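Local coordinates for Lmo2470 protein (Listeria monocytogenes EGD-e, PDB 5HL3) that is a calcium-binding leucine-rich-repeat internalin that interacts with the host protein afadin and facilitates crossing of the basement membrane by the bacterium, at residues Pro117-Tyr122 with Thr143-Leu148; Ile139-Gly144 with Asn165-Pro170; Asn220-Asn225 with Leu244-Leu249. One frame throughout, in Å; residues are numbered along the deposited sequence.

Interaction 1. Residues Pro117-Tyr122 with Thr143-Leu148; sequences PNYQNY and TGMPAL
SE of Met145, a selenomethionine, lies obliquely beside the Tyr119 ring in a Met-aromatic contact, 5.5 Å from the ring centroid and 72° off the normal. Pro117 CB covers one face of that ring near its rim, and Tyr119 CE1 meets the edge of the Tyr122 ring in plane. The unbranched Met145 chain, bent at its last torsion (chi3 -68°), also packs SE on Tyr119 CB at 4.1 Å, while its CG lies 3.7 Å from Tyr122 O. The amide of Asn118 lies across Thr143: OD1 takes the backbone N of Thr143 (3.0 Å) on an in-plane lone pair, while ND2 donates to Thr143 OG1 (3.0 Å). Gln120, bent at chi2 (-64°), folds its NE2 back to the same hydroxyl, also at 3.0 Å, and to Asn118 O. Gly144, with no side chain, lets its CA come within 3.5 Å of Tyr119 O, a CA-H...O contact, and waters bridge its N and O to 117-122. Both segments are leucine-rich-repeat loops, preceding strands 127-129 and 150-152. Met145 packs on Ile128 of strand 127-129; in the preceding loop Tyr119 OH hydrogen-bonds to Phe89 O, and Tyr122 OH to Pro90 O and Ile92 N.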
loop_
_atom_site.group_PDB
_atom_site.type_symbol
_atom_site.label_atom_id
_atom_site.label_comp_id
_atom_site.label_asym_id
_atom_site.label_seq_id
_atom_site.Cartn_x
_atom_site.Cartn_y
_atom_site.Cartn_z
ATOM N N PRO A 117 -1.059 2.048 -19.550
ATOM C CA PRO A 117 -0.381 2.792 -20.600
ATOM C C PRO A 117 0.143 4.138 -20.141
ATOM O O PRO A 117 -0.363 4.707 -19.182
ATOM C CB PRO A 117 -1.499 3.035 -21.643
ATOM C CG PRO A 117 -2.498 2.045 -21.384
ATOM C CD PRO A 117 -2.442 1.732 -19.936
ATOM N N ASN A 118 1.134 4.657 -20.866
ATOM C CA ASN A 118 1.593 6.018 -20.640
ATOM C C ASN A 118 0.614 6.929 -21.421
ATOM O O ASN A 118 0.952 7.481 -22.464
ATOM C CB ASN A 118 3.036 6.128 -21.118
ATOM C CG ASN A 118 3.626 7.499 -20.890
ATOM O OD1 ASN A 118 3.176 8.256 -20.027
ATOM N ND2 ASN A 118 4.616 7.846 -21.716
ATOM N N TYR A 119 -0.575 7.102 -20.867
ATOM C CA TYR A 119 -1.661 7.786 -21.577
ATOM C C TYR A 119 -1.248 9.165 -22.048
ATOM O O TYR A 119 -0.714 9.967 -21.262
ATOM C CB TYR A 119 -2.888 7.946 -20.670
ATOM C CG TYR A 119 -3.621 6.654 -20.374
ATOM C CD1 TYR A 119 -4.295 5.965 -21.383
ATOM C CD2 TYR A 119 -3.669 6.143 -19.103
ATOM C CE1 TYR A 119 -4.984 4.789 -21.126
ATOM C CE2 TYR A 119 -4.372 4.982 -18.822
ATOM C CZ TYR A 119 -4.997 4.306 -19.840
ATOM O OH TYR A 119 -5.663 3.133 -19.545
ATOM N N GLN A 120 -1.582 9.459 -23.310
ATOM C CA GLN A 120 -1.326 10.757 -23.888
ATOM C C GLN A 120 -2.569 11.576 -24.194
ATOM O O GLN A 120 -2.463 12.804 -24.353
ATOM C CB GLN A 120 -0.506 10.612 -25.183
ATOM C CG GLN A 120 0.847 9.920 -24.972
ATOM C CD GLN A 120 1.751 10.725 -24.077
ATOM O OE1 GLN A 120 1.988 11.919 -24.341
ATOM N NE2 GLN A 120 2.274 10.109 -23.037
ATOM N N ASN A 121 -3.735 10.930 -24.282
ATOM C CA ASN A 121 -4.945 11.627 -24.723
ATOM C C ASN A 121 -5.884 12.037 -23.589
ATOM O O ASN A 121 -6.984 12.521 -23.851
ATOM C CB ASN A 121 -5.704 10.786 -25.757
ATOM C CG ASN A 121 -4.917 10.597 -27.025
ATOM O OD1 ASN A 121 -4.396 11.562 -27.582
ATOM N ND2 ASN A 121 -4.853 9.371 -27.496
ATOM N N TYR A 122 -5.435 11.895 -22.344
ATOM C CA TYR A 122 -6.225 12.280 -21.165
ATOM C C TYR A 122 -5.427 13.268 -20.321
ATOM O O TYR A 122 -5.105 12.985 -19.166
ATOM C CB TYR A 122 -6.612 11.044 -20.329
ATOM C CG TYR A 122 -7.219 9.927 -21.152
ATOM C CD1 TYR A 122 -8.298 10.166 -22.022
ATOM C CD2 TYR A 122 -6.759 8.613 -21.050
ATOM C CE1 TYR A 122 -8.843 9.160 -22.784
ATOM C CE2 TYR A 122 -7.323 7.589 -21.813
ATOM C CZ TYR A 122 -8.368 7.871 -22.683
ATOM O OH TYR A 122 -8.954 6.884 -23.468
ATOM N N THR A 143 4.248 10.770 -18.867
ATOM C CA THR A 143 4.636 12.011 -19.558
ATOM C C THR A 143 3.455 12.800 -20.055
ATOM O O THR A 143 3.660 13.901 -20.536
ATOM C CB THR A 143 5.555 11.722 -20.769
ATOM O OG1 THR A 143 4.887 10.810 -21.645
ATOM C CG2 THR A 143 6.911 11.159 -20.352
ATOM N N GLY A 144 2.236 12.261 -19.966
ATOM C CA GLY A 144 1.043 12.930 -20.551
ATOM C C GLY A 144 -0.067 13.313 -19.587
ATOM O O GLY A 144 -1.172 13.703 -20.027
HETATM N N MSE A 145 0.189 13.226 -18.284
HETATM C CA MSE A 145 -0.855 13.506 -17.279
HETATM C C MSE A 145 -0.312 14.449 -16.249
HETATM O O MSE A 145 -0.129 14.105 -15.076
HETATM C CB MSE A 145 -1.349 12.208 -16.675
HETATM C CG MSE A 145 -2.128 11.370 -17.701
HETATM SE SE MSE A 145 -2.916 9.720 -17.002
HETATM C CE MSE A 145 -1.265 8.754 -16.652
ATOM N N PRO A 146 -0.135 15.701 -16.648
ATOM C CA PRO A 146 0.501 16.670 -15.760
ATOM C C PRO A 146 -0.314 17.033 -14.529
ATOM O O PRO A 146 0.254 17.573 -13.558
ATOM C CB PRO A 146 0.696 17.882 -16.657
ATOM C CG PRO A 146 -0.373 17.793 -17.685
ATOM C CD PRO A 146 -0.469 16.298 -17.956
ATOM N N ALA A 147 -1.617 16.758 -14.547
ATOM C CA ALA A 147 -2.494 17.144 -13.461
ATOM C C ALA A 147 -2.819 15.970 -12.530
ATOM O O ALA A 147 -3.680 16.083 -11.662
ATOM C CB ALA A 147 -3.741 17.781 -14.017
ATOM N N LEU A 148 -2.125 14.843 -12.681
ATOM C CA LEU A 148 -2.424 13.676 -11.851
ATOM C C LEU A 148 -2.227 13.976 -10.357
ATOM O O LEU A 148 -1.190 14.511 -9.970
ATOM C CB LEU A 148 -1.558 12.477 -12.260
ATOM C CG LEU A 148 -2.021 11.108 -11.754
ATOM C CD1 LEU A 148 -3.294 10.696 -12.464
ATOM C CD2 LEU A 148 -0.936 10.074 -11.993
HETATM O O HOH W 1 1.035 9.749 -19.189
HETATM O O HOH W 2 -2.929 11.722 -21.089
HETATM O O HOH W 3 -1.218 14.602 -22.715
HETATM O O HOH W 4 3.706 13.975 -23.464
#

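Interaction 2. Residues Ile139-Gly144 with Asn165-Pro170; sequences IPDFTG and NFNNIP. With CA (calcium ion), chain F.
Neighbouring loops of the leucine-rich-repeat array meet here beside a calcium site, and Asp141 grips Asn167 with both carboxylate oxygens. OD1 accepts the backbone N of Asn167 at 2.9 Å through its syn lone pair, and OD2 accepts Asn167 ND2 at 2.8 Å from the syn side, 24° out of the carboxylate plane. With CG trans to its own backbone N (chi1 -174°), Asp141 reaches across to the other loop. Asn168 adds a bond from ND2 to Phe142 O (3.0 Å), its donor lying above the carbonyl plane. On the buried side the Phe142 and Phe166 rings run side by side, nearly parallel but slid apart, with CE2 of Phe142 3.6 Å from CE1 of Phe166. Ile139 CG2 meets the Phe166 ring at its edge, and Ile169 CG2 packs against Phe142 CD2, the branched residues filling in around the flat ones. One water joins Asp141 OD1, Phe142 O and Asn168 N, tying the two loops further. Asn167 suits its place because an amide can serve two partners: OD1 binds the calcium ion at 2.4 Å, alongside Gln189, Asn190 and three waters, while ND2 faces the carboxylate. Asp141 is thus a second-shell residue that fixes the amide's rotation, and its negative charge probably polarises that amide and strengthens OD1 as a ligand.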
loop_
_atom_site.group_PDB
_atom_site.type_symbol
_atom_site.label_atom_id
_atom_site.label_comp_id
_atom_site.label_asym_id
_atom_site.label_seq_id
_atom_site.Cartn_x
_atom_site.Cartn_y
_atom_site.Cartn_z
ATOM N N ILE A 139 4.885 0.372 -14.016
ATOM C CA ILE A 139 4.176 1.643 -13.973
ATOM C C ILE A 139 5.012 2.606 -14.817
ATOM O O ILE A 139 6.206 2.772 -14.547
ATOM C CB ILE A 139 4.085 2.230 -12.535
ATOM C CG1 ILE A 139 3.410 1.231 -11.579
ATOM C CG2 ILE A 139 3.337 3.587 -12.528
ATOM C CD1 ILE A 139 3.507 1.641 -10.122
ATOM N N PRO A 140 4.415 3.248 -15.839
ATOM C CA PRO A 140 5.212 4.194 -16.651
ATOM C C PRO A 140 5.629 5.438 -15.884
ATOM O O PRO A 140 4.939 5.858 -14.928
ATOM C CB PRO A 140 4.258 4.597 -17.791
ATOM C CG PRO A 140 2.943 4.131 -17.424
ATOM C CD PRO A 140 3.020 3.136 -16.313
ATOM N N ASP A 141 6.754 6.044 -16.299
ATOM C CA ASP A 141 7.125 7.363 -15.800
ATOM C C ASP A 141 6.274 8.334 -16.662
ATOM O O ASP A 141 6.710 8.817 -17.685
ATOM C CB ASP A 141 8.625 7.591 -15.950
ATOM C CG ASP A 141 9.099 8.879 -15.310
ATOM O OD1 ASP A 141 8.354 9.487 -14.516
ATOM O OD2 ASP A 141 10.242 9.294 -15.635
ATOM N N PHE A 142 5.054 8.572 -16.199
ATOM C CA PHE A 142 4.036 9.273 -16.991
ATOM C C PHE A 142 4.541 10.561 -17.594
ATOM O O PHE A 142 5.132 11.378 -16.893
ATOM C CB PHE A 142 2.825 9.639 -16.139
ATOM C CG PHE A 142 2.282 8.501 -15.319
ATOM C CD1 PHE A 142 1.544 7.462 -15.904
ATOM C CD2 PHE A 142 2.495 8.477 -13.936
ATOM C CE1 PHE A 142 1.071 6.435 -15.116
ATOM C CE2 PHE A 142 1.994 7.476 -13.152
ATOM C CZ PHE A 142 1.288 6.463 -13.745
ATOM N N THR A 143 4.248 10.770 -18.867
ATOM C CA THR A 143 4.636 12.011 -19.558
ATOM C C THR A 143 3.455 12.800 -20.055
ATOM O O THR A 143 3.660 13.901 -20.536
ATOM C CB THR A 143 5.555 11.722 -20.769
ATOM O OG1 THR A 143 4.887 10.810 -21.645
ATOM C CG2 THR A 143 6.911 11.159 -20.352
ATOM N N GLY A 144 2.236 12.261 -19.966
ATOM C CA GLY A 144 1.043 12.930 -20.551
ATOM C C GLY A 144 -0.067 13.313 -19.587
ATOM O O GLY A 144 -1.172 13.703 -20.027
ATOM N N ASN A 165 10.890 6.714 -10.246
ATOM C CA ASN A 165 10.990 7.902 -9.430
ATOM C C ASN A 165 10.345 9.011 -10.253
ATOM O O ASN A 165 10.997 9.783 -10.948
ATOM C CB ASN A 165 12.467 8.158 -9.102
ATOM C CG ASN A 165 12.638 9.117 -7.956
ATOM O OD1 ASN A 165 11.845 10.018 -7.765
ATOM N ND2 ASN A 165 13.672 8.913 -7.170
ATOM N N PHE A 166 9.017 9.069 -10.155
ATOM C CA PHE A 166 8.185 9.869 -11.097
ATOM C C PHE A 166 8.681 11.277 -11.373
ATOM O O PHE A 166 8.771 12.091 -10.466
ATOM C CB PHE A 166 6.747 9.974 -10.600
ATOM C CG PHE A 166 6.066 8.656 -10.386
ATOM C CD1 PHE A 166 5.612 7.913 -11.465
ATOM C CD2 PHE A 166 5.832 8.182 -9.101
ATOM C CE1 PHE A 166 4.955 6.701 -11.279
ATOM C CE2 PHE A 166 5.161 6.962 -8.919
ATOM C CZ PHE A 166 4.730 6.230 -10.008
ATOM N N ASN A 167 8.917 11.595 -12.650
ATOM C CA ASN A 167 9.447 12.908 -13.008
ATOM C C ASN A 167 8.466 13.989 -13.391
ATOM O O ASN A 167 8.799 15.145 -13.287
ATOM C CB ASN A 167 10.445 12.746 -14.170
ATOM C CG ASN A 167 11.748 12.128 -13.717
ATOM O OD1 ASN A 167 12.512 12.777 -13.036
ATOM N ND2 ASN A 167 11.972 10.848 -14.023
ATOM N N ASN A 168 7.272 13.618 -13.825
ATOM C CA ASN A 168 6.392 14.587 -14.512
ATOM C C ASN A 168 4.972 14.655 -13.982
ATOM O O ASN A 168 4.043 15.022 -14.728
ATOM C CB ASN A 168 6.363 14.259 -16.009
ATOM C CG ASN A 168 7.731 13.907 -16.568
ATOM O OD1 ASN A 168 8.643 14.736 -16.571
ATOM N ND2 ASN A 168 7.875 12.685 -17.049
ATOM N N ILE A 169 4.775 14.288 -12.722
ATOM C CA ILE A 169 3.463 14.393 -12.055
ATOM C C ILE A 169 3.606 15.232 -10.776
ATOM O O ILE A 169 3.402 14.753 -9.649
ATOM C CB ILE A 169 2.798 13.020 -11.813
ATOM C CG1 ILE A 169 3.722 12.047 -11.072
ATOM C CG2 ILE A 169 2.346 12.416 -13.157
ATOM C CD1 ILE A 169 3.046 10.781 -10.609
ATOM N N PRO A 170 3.938 16.534 -10.945
ATOM C CA PRO A 170 4.259 17.380 -9.801
ATOM C C PRO A 170 3.146 17.639 -8.824
ATOM O O PRO A 170 3.423 18.047 -7.687
ATOM C CB PRO A 170 4.645 18.702 -10.451
ATOM C CG PRO A 170 3.947 18.718 -11.770
ATOM C CD PRO A 170 4.012 17.280 -12.221
HETATM CA CA CA F . 13.906 13.564 -11.301
HETATM O O HOH W 5 6.064 11.023 -14.207
HETATM O O HOH W 6 10.411 11.359 -17.716
HETATM O O HOH W 7 2.728 13.413 -16.877
HETATM O O HOH W 8 13.312 11.322 -10.527
HETATM O O HOH W 9 15.787 12.818 -12.663
HETATM O O HOH W 10 13.807 15.314 -13.058
#

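Interaction 3. Residues Asn220-Asn225 with Leu244-Leu249; sequences NLRHNN and LDYNFL
His223 and Tyr246 both adopt left-handed backbone conformations, unusual for residues with side chains, and lay their rings side by side at matching places in successive turns. The planes are 1° apart but slid so far that they barely overlap; Tyr246 CB sits over the imidazole, 3.5 Å from the His223 centroid, a CH-pi contact. A water links His223 ND1 with Tyr246 O. Arg222, extended from CG to NE, runs alongside Asp245 and forms a long, weak salt bridge from NE to OD2 (3.4 Å). Tyr246 CD2 lies over one face of the guanidinium. His223 and Arg222 each have a second conformer, so these side-chain contacts are probably only part-time. Asp245 OD1 has stronger partners in the backbone N atoms of Gln263 and Ser264. Asn224 and Asn247 are the asparagines of the LxxLxLxxNxL signature, stacked one turn apart as the asparagine ladder. Asn247 ND2 donates to Leu244 O of its own turn (3.1 Å) and Leu221 O of the previous one (2.9 Å); Asn224 ND2 serves Leu221 O, from the opposite face of its plane, and Leu199 O. Asn247 OD1 accepts from Leu226 N, and Asn224 OD1 from Leu204 N. His223 N to Asp245 O (3.0 Å) adds a backbone bond between the turns, and Leu221 CD1 touches Leu244 CD2 in the apolar interior. Segment 220-225 begins on the end of strand 218-220 of the long parallel sheet; 244-249 follows strand 241-243 and runs into strand 248-249, which pairs parallel with 227-228. Beyond, Leu244 packs on Ile260, and Phe248 touches Asn266 of strand 265-274.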
loop_
_atom_site.group_PDB
_atom_site.type_symbol
_atom_site.label_atom_id
_atom_site.label_comp_id
_atom_site.label_asym_id
_atom_site.label_seq_id
_atom_site.Cartn_x
_atom_site.Cartn_y
_atom_site.Cartn_z
ATOM N N ASN A 220 2.487 5.155 5.977
ATOM C CA ASN A 220 2.074 3.873 6.561
ATOM C C ASN A 220 3.048 2.786 6.134
ATOM O O ASN A 220 3.107 2.440 4.968
ATOM C CB ASN A 220 0.637 3.528 6.129
ATOM C CG ASN A 220 0.098 2.330 6.862
ATOM O OD1 ASN A 220 0.852 1.588 7.490
ATOM N ND2 ASN A 220 -1.185 2.112 6.773
ATOM N N LEU A 221 3.827 2.276 7.097
ATOM C CA LEU A 221 4.791 1.199 6.869
ATOM C C LEU A 221 4.431 -0.065 7.620
ATOM O O LEU A 221 5.283 -0.928 7.837
ATOM C CB LEU A 221 6.219 1.653 7.234
ATOM C CG LEU A 221 6.754 2.925 6.574
ATOM C CD1 LEU A 221 8.137 3.280 7.050
ATOM C CD2 LEU A 221 6.716 2.892 5.084
ATOM N N ARG A 222 3.170 -0.195 8.027
ATOM C CA ARG A 222 2.740 -1.366 8.792
ATOM C C ARG A 222 3.004 -2.646 8.003
ATOM O O ARG A 222 2.868 -2.676 6.785
ATOM C CB ARG A 222 1.246 -1.242 9.103
ATOM C CG ARG A 222 0.620 -2.361 9.907
ATOM C CD ARG A 222 -0.794 -1.948 10.327
ATOM N NE ARG A 222 -1.355 -2.788 11.395
ATOM C CZ ARG A 222 -2.134 -3.838 11.175
ATOM N NH1 ARG A 222 -2.411 -4.176 9.926
ATOM N NH2 ARG A 222 -2.629 -4.553 12.185
ATOM N N HIS A 223 3.379 -3.709 8.699
ATOM C CA HIS A 223 3.566 -5.003 8.063
ATOM C C HIS A 223 4.603 -4.978 6.940
ATOM O O HIS A 223 4.332 -5.401 5.822
ATOM C CB HIS A 223 2.220 -5.593 7.580
ATOM C CG HIS A 223 1.513 -6.428 8.610
ATOM N ND1 HIS A 223 2.077 -7.564 9.157
ATOM C CD2 HIS A 223 0.278 -6.321 9.160
ATOM C CE1 HIS A 223 1.228 -8.112 10.006
ATOM N NE2 HIS A 223 0.134 -7.376 10.033
ATOM N N ASN A 224 5.804 -4.504 7.248
ATOM C CA ASN A 224 6.940 -4.593 6.328
ATOM C C ASN A 224 7.996 -5.457 7.030
ATOM O O ASN A 224 7.661 -6.240 7.933
ATOM C CB ASN A 224 7.390 -3.190 5.926
ATOM C CG ASN A 224 6.605 -2.681 4.743
ATOM O OD1 ASN A 224 6.915 -3.021 3.621
ATOM N ND2 ASN A 224 5.571 -1.942 4.991
ATOM N N ASN A 225 9.242 -5.349 6.577
ATOM C CA ASN A 225 10.350 -6.127 7.140
ATOM C C ASN A 225 11.396 -5.199 7.773
ATOM O O ASN A 225 12.600 -5.478 7.738
ATOM C CB ASN A 225 11.005 -6.983 6.045
ATOM C CG ASN A 225 10.122 -8.114 5.578
ATOM O OD1 ASN A 225 9.358 -8.689 6.333
ATOM N ND2 ASN A 225 10.238 -8.445 4.289
ATOM N N LEU A 244 4.306 2.069 12.147
ATOM C CA LEU A 244 5.377 1.063 12.126
ATOM C C LEU A 244 4.875 -0.245 12.724
ATOM O O LEU A 244 5.689 -1.136 13.036
ATOM C CB LEU A 244 6.605 1.567 12.904
ATOM C CG LEU A 244 7.195 2.868 12.377
ATOM C CD1 LEU A 244 8.393 3.337 13.212
ATOM C CD2 LEU A 244 7.593 2.786 10.912
ATOM N N ASP A 245 3.580 -0.418 12.861
ATOM C CA ASP A 245 3.046 -1.619 13.522
ATOM C C ASP A 245 3.469 -2.873 12.770
ATOM O O ASP A 245 3.608 -2.889 11.553
ATOM C CB ASP A 245 1.505 -1.542 13.565
ATOM C CG ASP A 245 0.887 -2.233 14.744
ATOM O OD1 ASP A 245 1.474 -2.189 15.819
ATOM O OD2 ASP A 245 -0.273 -2.684 14.609
ATOM N N TYR A 246 3.689 -3.959 13.498
ATOM C CA TYR A 246 4.011 -5.240 12.867
ATOM C C TYR A 246 5.273 -5.189 11.985
ATOM O O TYR A 246 5.324 -5.695 10.864
ATOM C CB TYR A 246 2.792 -5.862 12.166
ATOM C CG TYR A 246 1.771 -6.421 13.117
ATOM C CD1 TYR A 246 2.045 -7.589 13.835
ATOM C CD2 TYR A 246 0.554 -5.792 13.334
ATOM C CE1 TYR A 246 1.133 -8.128 14.730
ATOM C CE2 TYR A 246 -0.374 -6.343 14.235
ATOM C CZ TYR A 246 -0.070 -7.484 14.914
ATOM O OH TYR A 246 -0.993 -8.028 15.803
ATOM N N ASN A 247 6.321 -4.620 12.555
ATOM C CA ASN A 247 7.680 -4.700 12.003
ATOM C C ASN A 247 8.576 -5.357 13.056
ATOM O O ASN A 247 8.048 -5.991 13.987
ATOM C CB ASN A 247 8.157 -3.326 11.507
ATOM C CG ASN A 247 7.533 -2.963 10.178
ATOM O OD1 ASN A 247 7.999 -3.392 9.131
ATOM N ND2 ASN A 247 6.484 -2.154 10.213
ATOM N N PHE A 248 9.891 -5.255 12.873
ATOM C CA PHE A 248 10.877 -6.009 13.687
ATOM C C PHE A 248 11.921 -5.090 14.250
ATOM O O PHE A 248 13.103 -5.459 14.375
ATOM C CB PHE A 248 11.472 -7.134 12.793
ATOM C CG PHE A 248 10.396 -7.990 12.182
ATOM C CD1 PHE A 248 9.908 -9.091 12.857
ATOM C CD2 PHE A 248 9.779 -7.609 10.989
ATOM C CE1 PHE A 248 8.852 -9.828 12.353
ATOM C CE2 PHE A 248 8.711 -8.335 10.494
ATOM C CZ PHE A 248 8.241 -9.437 11.180
ATOM N N LEU A 249 11.487 -3.891 14.645
ATOM C CA LEU A 249 12.412 -2.907 15.183
ATOM C C LEU A 249 12.693 -3.141 16.658
ATOM O O LEU A 249 11.797 -3.485 17.440
ATOM C CB LEU A 249 11.805 -1.501 15.024
ATOM C CG LEU A 249 11.596 -1.059 13.571
ATOM C CD1 LEU A 249 10.785 0.241 13.562
ATOM C CD2 LEU A 249 12.928 -0.856 12.856
HETATM O O HOH W 11 4.957 -8.059 9.597
#

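All three contacts join successive turns of the leucine-rich-repeat array: interaction 2 begins on the stretch where interaction 1 ends, and interaction 3 follows later. Interactions 1 and 2 are adjoining steps of one stack: they share Thr143 and Gly144, their centres lie 8 Å apart, and Asn118 packs against Phe142 and Pro140 between them. Both belong to loops leading into strands of the ten-stranded parallel sheet. Interaction 3 lies about 28 Å from interaction 2 and 33 Å from interaction 1 between centres, in turns that leave that same sheet near its end. Loops before the strands and turns after them therefore both bind repeat to repeat, consistent with a continuous, elongated scaffold carrying calcium sites along its length.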